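SorB (Sorangium cellulosum, PDB 6B2V) is a trans-acyltransferase polyketide synthase whose module nine carries this dehydratase-like pyran synthase domain, a part of the pathway that builds the antibiotic sorangicin. Local coordinates at residues A115-V118 with G123-A126; V270-V273 with C279-A282. All blocks are in the same frame, centred on the assembly; numbering follows the deposited sequence.

Interaction 1. Residues A115-V118 with G123-A126; sequences AYEV and GVHA
Glu117 and Val124 meet at about a right angle across a beta hairpin of the N-terminal hotdog fold, in which strand 113-120 turns back into strand 123-132. A chi1 of -177° sets CG of Glu117 opposite the backbone N, and the extended chain passes across the valine, with CG 3.8 Å from CG1 of Val124 and the carboxylate end near CG2. On the face that carries Val118 and Ala126, these two form the antiparallel hydrogen-bonded pair, their CB atoms 4.2 Å apart, and the side chain of Tyr67 from helix 64-77 touches Ala126.

The backbone explains how the side chains are dealt out. Val118 N donates a nearly straight bond of 2.7 Å to Ala126 O, whereas Val118 O faces two residues at once. His125 N donates to Val118 O over 2.9 Å. Ala126 N adds a weak bond of 3.4 Å to the same Val118 O, which makes a classic beta bulge. The extra residue at the bulge, His125, is turned off the regular alternation; its CB approaches Val118 O, and its ring is held at both nitrogens, ND1 by the carbonyl of Ser92 and NE2 by the hydroxyl of Ser120. Beside the bulge, Ala126 O also receives a CA-H...O contact from Glu117 CA at 3.5 Å.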
loop_
_atom_site.group_PDB
_atom_site.type_symbol
_atom_site.label_atom_id
_atom_site.label_comp_id
_atom_site.label_asym_id
_atom_site.label_seq_id
_atom_site.Cartn_x
_atom_site.Cartn_y
_atom_site.Cartn_z
ATOM N N ALA A 115 -11.921 -9.627 -9.895
ATOM C CA ALA A 115 -11.025 -10.230 -8.948
ATOM C C ALA A 115 -9.629 -10.243 -9.589
ATOM O O ALA A 115 -9.500 -10.361 -10.756
ATOM C CB ALA A 115 -11.456 -11.641 -8.605
ATOM N N TYR A 116 -8.596 -10.102 -8.793
ATOM C CA TYR A 116 -7.265 -10.213 -9.303
ATOM C C TYR A 116 -6.440 -11.219 -8.479
ATOM O O TYR A 116 -6.707 -11.407 -7.359
ATOM C CB TYR A 116 -6.515 -8.843 -9.304
ATOM C CG TYR A 116 -6.130 -8.268 -7.972
ATOM C CD1 TYR A 116 -4.959 -8.621 -7.371
ATOM C CD2 TYR A 116 -6.916 -7.357 -7.346
ATOM C CE1 TYR A 116 -4.589 -8.089 -6.160
ATOM C CE2 TYR A 116 -6.569 -6.826 -6.147
ATOM C CZ TYR A 116 -5.409 -7.182 -5.554
ATOM O OH TYR A 116 -5.119 -6.637 -4.348
ATOM N N GLU A 117 -5.513 -11.870 -9.139
ATOM C CA GLU A 117 -4.564 -12.731 -8.502
ATOM C C GLU A 117 -3.219 -12.459 -9.119
ATOM O O GLU A 117 -3.080 -12.518 -10.301
ATOM C CB GLU A 117 -4.909 -14.189 -8.699
ATOM C CG GLU A 117 -3.974 -15.149 -7.989
ATOM C CD GLU A 117 -4.201 -16.614 -8.386
ATOM O OE1 GLU A 117 -3.713 -17.055 -9.412
ATOM O OE2 GLU A 117 -4.910 -17.243 -7.640
ATOM N N VAL A 118 -2.219 -12.151 -8.302
ATOM C CA VAL A 118 -0.894 -11.943 -8.803
ATOM C C VAL A 118 -0.041 -13.161 -8.456
ATOM O O VAL A 118 0.038 -13.529 -7.347
ATOM C CB VAL A 118 -0.215 -10.726 -8.183
ATOM C CG1 VAL A 118 1.085 -10.485 -8.890
ATOM C CG2 VAL A 118 -1.080 -9.511 -8.334
ATOM N N GLY A 123 4.429 -19.283 -6.943
ATOM C CA GLY A 123 3.217 -19.284 -6.183
ATOM C C GLY A 123 2.335 -18.071 -6.318
ATOM O O GLY A 123 2.501 -17.318 -7.205
ATOM N N VAL A 124 1.402 -17.946 -5.407
ATOM C CA VAL A 124 0.499 -16.832 -5.427
ATOM C C VAL A 124 1.019 -15.804 -4.426
ATOM O O VAL A 124 1.383 -16.115 -3.353
ATOM C CB VAL A 124 -0.907 -17.257 -5.127
ATOM C CG1 VAL A 124 -1.829 -16.064 -4.992
ATOM C CG2 VAL A 124 -1.382 -18.196 -6.213
ATOM N N HIS A 125 1.108 -14.565 -4.878
ATOM C CA HIS A 125 1.638 -13.491 -4.042
ATOM C C HIS A 125 0.621 -12.522 -3.468
ATOM O O HIS A 125 0.751 -12.073 -2.375
ATOM C CB HIS A 125 2.703 -12.712 -4.838
ATOM C CG HIS A 125 3.789 -13.577 -5.388
ATOM N ND1 HIS A 125 4.725 -14.177 -4.592
ATOM C CD2 HIS A 125 4.047 -13.997 -6.641
ATOM C CE1 HIS A 125 5.520 -14.907 -5.333
ATOM N NE2 HIS A 125 5.127 -14.821 -6.583
ATOM N N ALA A 126 -0.417 -12.256 -4.245
ATOM C CA ALA A 126 -1.440 -11.362 -3.843
ATOM C C ALA A 126 -2.742 -11.625 -4.575
ATOM O O ALA A 126 -2.732 -12.086 -5.643
ATOM C CB ALA A 126 -0.986 -9.934 -4.119
#

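Interaction 2. Residues V270-V273 with C279-A282; sequences VDLV and CLMA
Leu272 O is the polar atom on which this contact turns, since two successive amides of segment 279-282 converge on it. Leu280 N gives the stronger bond to Leu272 O, 2.9 Å long and nearly along the C=O axis, and Met281 N adds a weak one of 3.4 Å. In the other direction Leu272 N donates to Met281 O over 2.9 Å, almost straight at 175°.

Leu272 and Met281 therefore pair, and their side chains extend alongside each other in a common direction. Met281 bends at its last torsion (chi3 -56°), which brings its CE to 3.7 Å from CD2 of Leu272; Val213 of helix 207-225 and Leu205 add to the apolar surroundings of these two side chains. Leu280, the additional residue, points toward the partner strand instead: its CB sits 3.6 Å from Leu272 O, and its CD1 touches the carbonyl carbon of Val273 and lies near CG of Leu272.

The opposite face carries Asp271, Val273, Cys279 and Ala282. There OD1 of Asp271 lies 4.0 Å from CB of Ala282, and OD2 of Asp271 lies 3.6 Å from SG of Cys279. All these residues are buried, and OD1 has a long, weak ion pair with Arg254, which may partly offset the carboxylate's charge. One strand residue facing Leu280 and Met281 together is a classic beta bulge, here at the turn end of an antiparallel hairpin in the C-terminal hotdog fold.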
loop_
_atom_site.group_PDB
_atom_site.type_symbol
_atom_site.label_atom_id
_atom_site.label_comp_id
_atom_site.label_asym_id
_atom_site.label_seq_id
_atom_site.Cartn_x
_atom_site.Cartn_y
_atom_site.Cartn_z
ATOM N N VAL A 270 -5.616 3.920 7.942
ATOM C CA VAL A 270 -4.624 4.934 7.703
ATOM C C VAL A 270 -4.973 5.768 6.464
ATOM O O VAL A 270 -5.195 5.245 5.461
ATOM C CB VAL A 270 -3.198 4.349 7.702
ATOM C CG1 VAL A 270 -2.970 3.305 6.643
ATOM C CG2 VAL A 270 -2.203 5.438 7.520
ATOM N N ASP A 271 -4.930 7.081 6.587
ATOM C CA ASP A 271 -5.238 7.934 5.488
ATOM C C ASP A 271 -4.042 8.800 5.105
ATOM O O ASP A 271 -3.261 9.178 5.912
ATOM C CB ASP A 271 -6.342 8.960 5.794
ATOM C CG ASP A 271 -7.727 8.326 5.934
ATOM O OD1 ASP A 271 -7.776 7.207 6.220
ATOM O OD2 ASP A 271 -8.722 8.917 5.707
ATOM N N LEU A 272 -3.981 9.064 3.809
ATOM C CA LEU A 272 -3.031 9.981 3.235
ATOM C C LEU A 272 -3.845 11.242 2.901
ATOM O O LEU A 272 -4.744 11.214 2.193
ATOM C CB LEU A 272 -2.388 9.447 1.964
ATOM C CG LEU A 272 -1.450 10.427 1.233
ATOM C CD1 LEU A 272 -0.195 10.703 2.046
ATOM C CD2 LEU A 272 -1.037 9.874 -0.088
ATOM N N VAL A 273 -3.429 12.352 3.471
ATOM C CA VAL A 273 -4.088 13.608 3.272
ATOM C C VAL A 273 -3.134 14.701 2.765
ATOM O O VAL A 273 -1.994 14.648 2.958
ATOM C CB VAL A 273 -4.789 14.156 4.544
ATOM C CG1 VAL A 273 -5.756 13.134 5.107
ATOM C CG2 VAL A 273 -3.810 14.565 5.622
ATOM N N CYS A 279 -8.658 14.029 1.996
ATOM C CA CYS A 279 -8.273 12.644 1.816
ATOM C C CYS A 279 -7.925 12.285 0.375
ATOM O O CYS A 279 -8.718 12.395 -0.482
ATOM C CB CYS A 279 -9.454 11.780 2.249
ATOM S SG CYS A 279 -9.074 10.013 2.299
ATOM N N LEU A 280 -6.683 11.845 0.176
ATOM C CA LEU A 280 -6.179 11.455 -1.135
ATOM C C LEU A 280 -6.348 9.957 -1.285
ATOM O O LEU A 280 -6.778 9.487 -2.272
ATOM C CB LEU A 280 -4.701 11.893 -1.318
ATOM C CG LEU A 280 -4.436 13.320 -0.857
ATOM C CD1 LEU A 280 -2.987 13.604 -1.158
ATOM C CD2 LEU A 280 -5.318 14.326 -1.596
ATOM N N MET A 281 -5.990 9.237 -0.249
ATOM C CA MET A 281 -6.199 7.808 -0.217
ATOM C C MET A 281 -6.550 7.355 1.167
ATOM O O MET A 281 -5.996 7.820 2.080
ATOM C CB MET A 281 -4.985 7.012 -0.649
ATOM C CG MET A 281 -4.583 7.208 -2.070
ATOM S SD MET A 281 -3.251 6.112 -2.532
ATOM C CE MET A 281 -2.078 6.587 -1.290
ATOM N N ALA A 282 -7.490 6.425 1.228
ATOM C CA ALA A 282 -7.939 5.846 2.470
ATOM C C ALA A 282 -7.724 4.335 2.483
ATOM O O ALA A 282 -8.263 3.621 1.676
ATOM C CB ALA A 282 -9.402 6.126 2.708
#

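The two contacts illustrate one solution used twice in a double hotdog domain. Interaction 1 lies in the N-terminal hotdog and interaction 2 in the C-terminal one, on opposite sides of the chain's centre; their centres are 25 Å apart and their nearest atoms about 12 Å, so they do not touch. Both hairpins carry a classic beta bulge on the returning strand, centred on Val118 O in one and Leu272 O in the other. Strands 82-90 and 232-241 bridge the hairpins: the first neighbours strand 123-132, the second strand 279-289, and they also pair with each other.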